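Local coordinates for protein tyrosyl-DNA phosphodiesterase 2 (Danio rerio, PDB 4F1H) that belongs to the endonuclease/exonuclease/phosphatase family with a DNase I-like fold and carries a bound magnesium ion in this model, at residues P35-L40 and I72-S77; K80-E85 and Q102-G107; I146-G151 and D206-R211. All blocks are in the same frame, centred on the assembly; numbering follows the deposited sequence.

The three contacts sample the two beta sheets that pack face to face in this chain. Contact 1 lies in the six-stranded sheet, whereas contacts 2 and 3 both lie in the other sheet without touching, their centres about 16 Å and their nearest atoms about 7 Å apart. Contact 1 touches both: Leu74 CD1 reaches Val103 CG1 of contact 2 at 3.6 Å, and Phe39 CD1 reaches Ala150 CB of contact 3 at 3.6 Å. Those two touches are stitches in the core between the sheets. Toward the magnesium ion, the side chain of Asp206 in contact 3 comes to about 9 Å and that of Leu40 in contact 1 to about 13 Å; contact 2 sits at the surface, its centre about 18 Å from that of the chain.

Contact 1: P35-L40 and I72-S77; sequences PDVVFL and IMLRKS
Met73 lies against Val38 across an antiparallel pair, and its side chain can be followed outward atom by atom. CB meets Val38 CB at 3.8 Å, the two side chains running side by side on one face of the sheet. CG stands beside the backbone N (chi1 -62°), and the chain continues to SD, which meets Leu40 CD1 at 3.7 Å where the two side chains cross at a slant, and also lies near Val38 CB. A bend at chi3 (59°) then turns CE off the line of the chain; beyond this pair of strands, Tyr58 and Phe60 of the neighbouring edge strand touch the methionine.

Val38 and Met73 also exchange both backbone bonds, Val38 N to Met73 O and Met73 N to Val38 O, each 2.8 Å. A third bond, from Arg75 N to Asp36 O at 2.9 Å, carries the ladder one step past the start of strand 37-40. On the reverse face, Val37 CG1 touches Ile72 CG2 at 4.0 Å and lies over one face of the Phe39 ring, offset toward its rim. The charged ends turn to other partners: Asp36 to Arg78 in a salt bridge, Arg75 to the Tyr58 hydroxyl. The polar backbone is thus paired inside the sheet, while Ile72 and Leu74 pack on strand 97-105 of the other sheet, making their face part of the apolar core between the sheets.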
loop_
_atom_site.group_PDB
_atom_site.type_symbol
_atom_site.label_atom_id
_atom_site.label_comp_id
_atom_site.label_asym_id
_atom_site.label_seq_id
_atom_site.Cartn_x
_atom_site.Cartn_y
_atom_site.Cartn_z
ATOM N N PRO B 35 -24.633 5.232 18.959
ATOM C CA PRO B 35 -24.070 5.735 17.707
ATOM C C PRO B 35 -25.189 6.014 16.714
ATOM O O PRO B 35 -26.180 5.276 16.718
ATOM C CB PRO B 35 -23.208 4.558 17.203
ATOM C CG PRO B 35 -23.742 3.312 17.949
ATOM C CD PRO B 35 -24.253 3.839 19.263
ATOM N N ASP B 36 -25.031 7.028 15.879
ATOM C CA ASP B 36 -25.957 7.251 14.751
ATOM C C ASP B 36 -25.955 6.122 13.710
ATOM O O ASP B 36 -26.997 5.819 13.142
ATOM C CB ASP B 36 -25.622 8.574 14.082
ATOM C CG ASP B 36 -25.695 9.721 15.073
ATOM O OD1 ASP B 36 -26.677 9.745 15.861
ATOM O OD2 ASP B 36 -24.755 10.557 15.107
ATOM N N VAL B 37 -24.800 5.499 13.507
ATOM C CA VAL B 37 -24.655 4.437 12.509
ATOM C C VAL B 37 -23.813 3.333 13.111
ATOM O O VAL B 37 -22.787 3.605 13.763
ATOM C CB VAL B 37 -23.957 4.929 11.228
ATOM C CG1 VAL B 37 -23.995 3.847 10.121
ATOM C CG2 VAL B 37 -24.626 6.228 10.681
ATOM N N VAL B 38 -24.216 2.089 12.884
ATOM C CA VAL B 38 -23.374 0.957 13.274
ATOM C C VAL B 38 -23.086 0.163 12.013
ATOM O O VAL B 38 -23.997 -0.144 11.247
ATOM C CB VAL B 38 -24.059 0.028 14.273
ATOM C CG1 VAL B 38 -23.046 -0.956 14.867
ATOM C CG2 VAL B 38 -24.732 0.834 15.402
ATOM N N PHE B 39 -21.809 -0.158 11.805
ATOM C CA PHE B 39 -21.388 -0.974 10.671
ATOM C C PHE B 39 -20.874 -2.279 11.288
ATOM O O PHE B 39 -19.926 -2.257 12.103
ATOM C CB PHE B 39 -20.188 -0.303 9.945
ATOM C CG PHE B 39 -20.442 1.083 9.434
ATOM C CD1 PHE B 39 -20.238 2.198 10.233
ATOM C CD2 PHE B 39 -20.819 1.285 8.110
ATOM C CE1 PHE B 39 -20.428 3.506 9.739
ATOM C CE2 PHE B 39 -20.996 2.603 7.599
ATOM C CZ PHE B 39 -20.768 3.704 8.393
ATOM N N LEU B 40 -21.497 -3.410 10.933
ATOM C CA LEU B 40 -21.139 -4.684 11.578
ATOM C C LEU B 40 -20.696 -5.665 10.544
ATOM O O LEU B 40 -21.179 -5.650 9.394
ATOM C CB LEU B 40 -22.324 -5.272 12.341
ATOM C CG LEU B 40 -22.797 -4.412 13.520
ATOM C CD1 LEU B 40 -24.073 -4.978 14.152
ATOM C CD2 LEU B 40 -21.709 -4.298 14.560
ATOM N N ILE B 72 -25.737 -2.744 8.383
ATOM C CA ILE B 72 -25.685 -1.347 8.753
ATOM C C ILE B 72 -26.930 -1.062 9.593
ATOM O O ILE B 72 -28.045 -1.406 9.195
ATOM C CB ILE B 72 -25.638 -0.427 7.512
ATOM C CG1 ILE B 72 -24.327 -0.598 6.748
ATOM C CG2 ILE B 72 -25.792 1.035 7.924
ATOM C CD1 ILE B 72 -24.325 0.259 5.448
ATOM N N MET B 73 -26.735 -0.491 10.792
ATOM C CA MET B 73 -27.865 -0.104 11.657
ATOM C C MET B 73 -27.893 1.408 11.660
ATOM O O MET B 73 -26.840 2.073 11.824
ATOM C CB MET B 73 -27.634 -0.616 13.089
ATOM C CG MET B 73 -27.560 -2.127 13.148
ATOM S SD MET B 73 -26.966 -2.693 14.784
ATOM C CE MET B 73 -28.212 -1.975 15.898
ATOM N N LEU B 74 -29.088 1.974 11.477
ATOM C CA LEU B 74 -29.280 3.435 11.446
ATOM C C LEU B 74 -30.149 3.892 12.624
ATOM O O LEU B 74 -31.221 3.333 12.864
ATOM C CB LEU B 74 -30.000 3.845 10.139
ATOM C CG LEU B 74 -29.314 3.384 8.858
ATOM C CD1 LEU B 74 -30.149 3.729 7.586
ATOM C CD2 LEU B 74 -27.914 3.960 8.798
ATOM N N ARG B 75 -29.699 4.880 13.397
ATOM C CA ARG B 75 -30.513 5.334 14.523
ATOM C C ARG B 75 -31.697 6.147 13.989
ATOM O O ARG B 75 -31.498 7.248 13.467
ATOM C CB ARG B 75 -29.686 6.209 15.463
ATOM C CG ARG B 75 -30.408 6.443 16.832
ATOM C CD ARG B 75 -29.420 6.676 17.998
ATOM N NE ARG B 75 -30.153 6.735 19.274
ATOM C CZ ARG B 75 -30.159 5.781 20.213
ATOM N NH1 ARG B 75 -29.429 4.678 20.085
ATOM N NH2 ARG B 75 -30.882 5.944 21.319
ATOM N N LYS B 76 -32.913 5.632 14.158
ATOM C CA LYS B 76 -34.083 6.212 13.494
ATOM C C LYS B 76 -34.349 7.657 13.889
ATOM O O LYS B 76 -34.832 8.451 13.072
ATOM C CB LYS B 76 -35.310 5.342 13.762
ATOM C CG LYS B 76 -35.217 3.966 13.117
ATOM C CD LYS B 76 -36.481 3.120 13.355
ATOM C CE LYS B 76 -36.443 2.345 14.645
ATOM N NZ LYS B 76 -37.729 1.578 14.851
ATOM N N SER B 77 -34.015 8.013 15.124
ATOM C CA SER B 77 -34.294 9.372 15.587
ATOM C C SER B 77 -33.329 10.408 15.018
ATOM O O SER B 77 -33.589 11.621 15.082
ATOM C CB SER B 77 -34.267 9.421 17.109
ATOM O OG SER B 77 -32.972 9.090 17.606
#

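Contact 2: K80-E85 and Q102-G107; sequences KFLESE and QVTFSG
Gln102 N gives a nearly straight bond to Glu83 O, 2.8 Å long with the N-H pointing at the oxygen at 168° and the donor almost on the C=O axis. The carbonyl of the same glutamine receives two donors: Leu82 N at 2.9 Å, tilted from the carbonyl plane, and Glu83 N in a weak bond at 3.3 Å. At the other end of the ladder Lys80 and Thr104 exchange both of their backbone bonds.

Two successive residues facing one make this a classic beta bulge, with Leu82 and Glu83 set against Gln102, in the antiparallel hairpin formed by strands 80-88 and 97-105 on the rim of the DNase I-like sandwich. The register moves by one residue between Phe81 and Glu83.

Beyond the backbone, the side chains of Glu83 and Gln102 run side by side, their carboxylate and amide planes 31° apart. Gln102 OE1 abuts Glu83 CD at 3.6 Å, and a water lies within bonding distance of Gln102 OE1 and Glu85 OE1 and can donate to either, though it has more acceptors around it than protons. Glu83 CG sits between its backbone N and carbonyl carbon (chi1 65°), which lays the chain along the glutamine. Leu82 turns toward the opposite strand: its CB packs on Gln102 O, and its CD1 meets Thr104 CG2 at 3.8 Å, the two side chains at about a right angle. Lys80 CB rests on Thr104 OG1 at 3.6 Å. On the inward face, Val103 CG1 approaches the Phe81 ring obliquely, and that ring stacks with Phe61.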
loop_
_atom_site.group_PDB
_atom_site.type_symbol
_atom_site.label_atom_id
_atom_site.label_comp_id
_atom_site.label_asym_id
_atom_site.label_seq_id
_atom_site.Cartn_x
_atom_site.Cartn_y
_atom_site.Cartn_z
ATOM N N LYS B 80 -32.396 9.726 8.461
ATOM C CA LYS B 80 -33.513 9.348 7.591
ATOM C C LYS B 80 -32.971 8.541 6.434
ATOM O O LYS B 80 -32.031 8.959 5.782
ATOM C CB LYS B 80 -34.220 10.594 7.070
ATOM C CG LYS B 80 -35.017 11.299 8.184
ATOM C CD LYS B 80 -35.410 12.705 7.777
ATOM C CE LYS B 80 -36.156 13.413 8.894
ATOM N NZ LYS B 80 -36.553 14.777 8.449
ATOM N N PHE B 81 -33.594 7.402 6.156
ATOM C CA PHE B 81 -33.089 6.531 5.117
ATOM C C PHE B 81 -33.577 6.963 3.738
ATOM O O PHE B 81 -34.745 7.364 3.572
ATOM C CB PHE B 81 -33.570 5.114 5.426
ATOM C CG PHE B 81 -33.257 4.108 4.351
ATOM C CD1 PHE B 81 -31.950 3.630 4.184
ATOM C CD2 PHE B 81 -34.266 3.614 3.533
ATOM C CE1 PHE B 81 -31.635 2.684 3.168
ATOM C CE2 PHE B 81 -33.974 2.655 2.528
ATOM C CZ PHE B 81 -32.655 2.168 2.371
ATOM N N LEU B 82 -32.693 6.874 2.747
ATOM C CA LEU B 82 -33.055 7.194 1.354
ATOM C C LEU B 82 -33.133 5.950 0.480
ATOM O O LEU B 82 -34.159 5.713 -0.167
ATOM C CB LEU B 82 -32.062 8.161 0.702
ATOM C CG LEU B 82 -31.991 9.523 1.370
ATOM C CD1 LEU B 82 -30.877 10.383 0.781
ATOM C CD2 LEU B 82 -33.378 10.249 1.319
ATOM N N GLU B 83 -32.034 5.196 0.396
ATOM C CA GLU B 83 -32.007 3.993 -0.438
ATOM C C GLU B 83 -30.752 3.189 -0.090
ATOM O O GLU B 83 -29.830 3.729 0.512
ATOM C CB GLU B 83 -32.006 4.374 -1.927
ATOM C CG GLU B 83 -30.757 5.127 -2.362
ATOM C CD GLU B 83 -30.645 5.205 -3.870
ATOM O OE1 GLU B 83 -30.994 6.259 -4.415
ATOM O OE2 GLU B 83 -30.201 4.220 -4.502
ATOM N N SER B 84 -30.736 1.899 -0.442
ATOM C CA SER B 84 -29.587 1.050 -0.147
ATOM C C SER B 84 -29.311 0.212 -1.358
ATOM O O SER B 84 -30.175 0.075 -2.258
ATOM C CB SER B 84 -29.807 0.143 1.071
ATOM O OG SER B 84 -30.819 -0.843 0.903
ATOM N N GLU B 85 -28.094 -0.322 -1.440
ATOM C CA GLU B 85 -27.794 -1.283 -2.500
ATOM C C GLU B 85 -26.611 -2.126 -2.098
ATOM O O GLU B 85 -25.866 -1.789 -1.160
ATOM C CB GLU B 85 -27.479 -0.603 -3.828
ATOM C CG GLU B 85 -26.213 0.206 -3.806
ATOM C CD GLU B 85 -26.063 0.991 -5.088
ATOM O OE1 GLU B 85 -26.119 2.241 -5.032
ATOM O OE2 GLU B 85 -25.938 0.351 -6.153
ATOM N N GLN B 102 -27.689 5.069 1.658
ATOM C CA GLN B 102 -27.696 6.530 1.516
ATOM C C GLN B 102 -28.749 7.073 2.455
ATOM O O GLN B 102 -29.849 6.555 2.529
ATOM C CB GLN B 102 -28.035 6.903 0.069
ATOM C CG GLN B 102 -27.023 6.330 -0.886
ATOM C CD GLN B 102 -27.098 6.949 -2.264
ATOM O OE1 GLN B 102 -27.303 6.258 -3.273
ATOM N NE2 GLN B 102 -26.924 8.258 -2.316
ATOM N N VAL B 103 -28.388 8.093 3.229
ATOM C CA VAL B 103 -29.263 8.611 4.262
ATOM C C VAL B 103 -29.105 10.134 4.325
ATOM O O VAL B 103 -28.193 10.679 3.693
ATOM C CB VAL B 103 -28.930 8.022 5.653
ATOM C CG1 VAL B 103 -28.906 6.452 5.611
ATOM C CG2 VAL B 103 -27.574 8.581 6.202
ATOM N N THR B 104 -29.994 10.822 5.058
ATOM C CA THR B 104 -29.738 12.232 5.406
ATOM C C THR B 104 -29.601 12.365 6.924
ATOM O O THR B 104 -30.276 11.664 7.687
ATOM C CB THR B 104 -30.817 13.238 4.888
ATOM O OG1 THR B 104 -32.065 12.954 5.500
ATOM C CG2 THR B 104 -31.007 13.108 3.409
ATOM N N PHE B 105 -28.707 13.252 7.353
ATOM C CA PHE B 105 -28.424 13.466 8.756
ATOM C C PHE B 105 -28.570 14.970 8.957
ATOM O O PHE B 105 -27.700 15.749 8.539
ATOM C CB PHE B 105 -26.988 12.985 9.037
ATOM C CG PHE B 105 -26.467 13.347 10.404
ATOM C CD1 PHE B 105 -26.949 12.703 11.538
ATOM C CD2 PHE B 105 -25.438 14.271 10.537
ATOM C CE1 PHE B 105 -26.464 13.016 12.812
ATOM C CE2 PHE B 105 -24.941 14.576 11.779
ATOM C CZ PHE B 105 -25.456 13.965 12.921
ATOM N N SER B 106 -29.702 15.359 9.545
ATOM C CA SER B 106 -30.085 16.774 9.636
ATOM C C SER B 106 -29.946 17.460 8.269
ATOM O O SER B 106 -29.396 18.558 8.162
ATOM C CB SER B 106 -29.251 17.490 10.703
ATOM O OG SER B 106 -29.771 17.231 11.996
ATOM N N GLY B 107 -30.417 16.783 7.222
ATOM C CA GLY B 107 -30.411 17.346 5.880
ATOM C C GLY B 107 -29.162 17.144 5.033
ATOM O O GLY B 107 -29.197 17.388 3.814
HETATM O O HOH W 1 -27.758 3.260 -2.924
#

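Contact 3: I146-G151 and D206-R211; sequences IVIFAG and DRIFLR
Phe209 N donates to Phe149 O at 2.8 Å, and Phe149 N answers with a bond to Phe209 O. The same exchange is made by Val147 with Arg211 and by Gly151 with Arg207, so six bonds run along the two antiparallel strands. In the last of these pairs the bonds are longer, 3.1 Å from Arg207 N to Gly151 O.

The two phenylalanine side chains rise side by side from one face. Their rings are near parallel, 21° apart, but slid so far that they barely overlap, with centroids 5.6 Å from each other; Phe149 CD1 and Phe209 CD2 close to 3.7 Å. On this face too, Val147 CG2 sits squarely over the centre of the Arg211 guanidinium, 3.8 Å from CZ. The bend at chi3 (79°) folds the arginine back over the valine, and its nitrogens bond to the carbonyls of Ala141, Pro142 and Ala145. Helix 124-140 covers this side through Val134 and Ile138.

The opposite face is aliphatic: Leu210 CD1 touches both Ile146 CG2, at 3.8 Å, and Ile148 CG1, while Ile148 CG2 meets Ile208 CG2. Ile6 of the other sheet packs on Ile148 and Ile208. Across from Gly151, Asp206 OD2 is hydrogen-bonded to Thr186 OG1 and His241 ND1, with its side chain about 9 Å from the bound magnesium ion. An inner strand pair with a helix outside and the second sheet within is the layering of the DNase I-like alpha/beta sandwich.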
loop_
_atom_site.group_PDB
_atom_site.type_symbol
_atom_site.label_atom_id
_atom_site.label_comp_id
_atom_site.label_asym_id
_atom_site.label_seq_id
_atom_site.Cartn_x
_atom_site.Cartn_y
_atom_site.Cartn_z
ATOM N N ILE B 146 -21.389 13.256 2.111
ATOM C CA ILE B 146 -20.204 12.870 2.882
ATOM C C ILE B 146 -20.167 11.337 2.781
ATOM O O ILE B 146 -21.202 10.696 3.027
ATOM C CB ILE B 146 -20.380 13.265 4.345
ATOM C CG1 ILE B 146 -20.449 14.798 4.458
ATOM C CG2 ILE B 146 -19.223 12.717 5.214
ATOM C CD1 ILE B 146 -20.961 15.274 5.826
ATOM N N VAL B 147 -19.022 10.767 2.392
ATOM C CA VAL B 147 -18.840 9.318 2.362
ATOM C C VAL B 147 -18.132 8.805 3.610
ATOM O O VAL B 147 -17.068 9.295 3.980
ATOM C CB VAL B 147 -18.003 8.890 1.125
ATOM C CG1 VAL B 147 -17.885 7.383 1.043
ATOM C CG2 VAL B 147 -18.660 9.436 -0.112
ATOM N N ILE B 148 -18.708 7.783 4.247
ATOM C CA ILE B 148 -18.008 7.083 5.345
ATOM C C ILE B 148 -18.035 5.601 5.021
ATOM O O ILE B 148 -19.119 4.997 4.922
ATOM C CB ILE B 148 -18.714 7.312 6.677
ATOM C CG1 ILE B 148 -18.684 8.811 7.019
ATOM C CG2 ILE B 148 -18.030 6.465 7.794
ATOM C CD1 ILE B 148 -19.344 9.111 8.365
ATOM N N PHE B 149 -16.861 5.026 4.765
ATOM C CA PHE B 149 -16.737 3.590 4.696
ATOM C C PHE B 149 -16.175 3.131 6.024
ATOM O O PHE B 149 -15.178 3.697 6.502
ATOM C CB PHE B 149 -15.795 3.147 3.546
ATOM C CG PHE B 149 -15.449 1.692 3.617
ATOM C CD1 PHE B 149 -14.382 1.259 4.413
ATOM C CD2 PHE B 149 -16.203 0.754 2.940
ATOM C CE1 PHE B 149 -14.106 -0.105 4.555
ATOM C CE2 PHE B 149 -15.883 -0.626 3.042
ATOM C CZ PHE B 149 -14.849 -1.031 3.837
ATOM N N ALA B 150 -16.748 2.084 6.621
ATOM C CA ALA B 150 -16.134 1.535 7.829
ATOM C C ALA B 150 -16.324 0.049 7.738
ATOM O O ALA B 150 -17.430 -0.429 7.502
ATOM C CB ALA B 150 -16.813 2.088 9.106
ATOM N N GLY B 151 -15.253 -0.694 7.922
ATOM C CA GLY B 151 -15.404 -2.142 7.896
ATOM C C GLY B 151 -14.159 -2.882 8.302
ATOM O O GLY B 151 -13.144 -2.299 8.654
ATOM N N ASP B 206 -9.441 -3.147 10.978
ATOM C CA ASP B 206 -10.667 -2.381 10.953
ATOM C C ASP B 206 -10.299 -0.946 10.701
ATOM O O ASP B 206 -9.487 -0.367 11.444
ATOM C CB ASP B 206 -11.349 -2.587 12.300
ATOM C CG ASP B 206 -11.671 -4.061 12.510
ATOM O OD1 ASP B 206 -12.688 -4.535 11.919
ATOM O OD2 ASP B 206 -10.882 -4.790 13.160
ATOM N N ARG B 207 -10.874 -0.378 9.636
ATOM C CA ARG B 207 -10.499 0.955 9.177
ATOM C C ARG B 207 -11.701 1.736 8.721
ATOM O O ARG B 207 -12.709 1.152 8.308
ATOM C CB ARG B 207 -9.479 0.902 8.014
ATOM C CG ARG B 207 -8.235 0.034 8.304
ATOM C CD ARG B 207 -7.177 0.166 7.197
ATOM N NE ARG B 207 -6.030 -0.639 7.599
ATOM C CZ ARG B 207 -4.788 -0.526 7.118
ATOM N NH1 ARG B 207 -4.498 0.354 6.158
ATOM N NH2 ARG B 207 -3.831 -1.312 7.614
ATOM N N ILE B 208 -11.591 3.059 8.810
ATOM C CA ILE B 208 -12.649 3.982 8.371
ATOM C C ILE B 208 -12.058 4.914 7.333
ATOM O O ILE B 208 -10.992 5.538 7.582
ATOM C CB ILE B 208 -13.134 4.862 9.535
ATOM C CG1 ILE B 208 -13.563 3.980 10.713
ATOM C CG2 ILE B 208 -14.242 5.800 9.092
ATOM C CD1 ILE B 208 -13.793 4.790 12.007
ATOM N N PHE B 209 -12.737 5.029 6.188
ATOM C CA PHE B 209 -12.342 5.960 5.096
ATOM C C PHE B 209 -13.389 7.059 5.013
ATOM O O PHE B 209 -14.595 6.791 5.105
ATOM C CB PHE B 209 -12.216 5.215 3.753
ATOM C CG PHE B 209 -11.181 4.101 3.759
ATOM C CD1 PHE B 209 -9.996 4.217 4.490
ATOM C CD2 PHE B 209 -11.427 2.921 3.056
ATOM C CE1 PHE B 209 -9.058 3.178 4.501
ATOM C CE2 PHE B 209 -10.492 1.887 3.042
ATOM C CZ PHE B 209 -9.313 2.010 3.788
ATOM N N LEU B 210 -12.937 8.301 4.862
ATOM C CA LEU B 210 -13.817 9.466 4.891
ATOM C C LEU B 210 -13.587 10.329 3.668
ATOM O O LEU B 210 -12.443 10.587 3.297
ATOM C CB LEU B 210 -13.556 10.276 6.174
ATOM C CG LEU B 210 -14.213 11.659 6.236
ATOM C CD1 LEU B 210 -15.759 11.518 6.344
ATOM C CD2 LEU B 210 -13.666 12.478 7.420
ATOM N N ARG B 211 -14.671 10.754 3.020
ATOM C CA ARG B 211 -14.589 11.759 1.949
ATOM C C ARG B 211 -15.630 12.849 2.217
ATOM O O ARG B 211 -16.774 12.556 2.609
ATOM C CB ARG B 211 -14.844 11.123 0.578
ATOM C CG ARG B 211 -14.502 12.079 -0.584
ATOM C CD ARG B 211 -15.351 11.744 -1.798
ATOM N NE ARG B 211 -16.685 12.298 -1.634
ATOM C CZ ARG B 211 -17.670 12.155 -2.514
ATOM N NH1 ARG B 211 -18.838 12.721 -2.282
ATOM N NH2 ARG B 211 -17.486 11.437 -3.611
#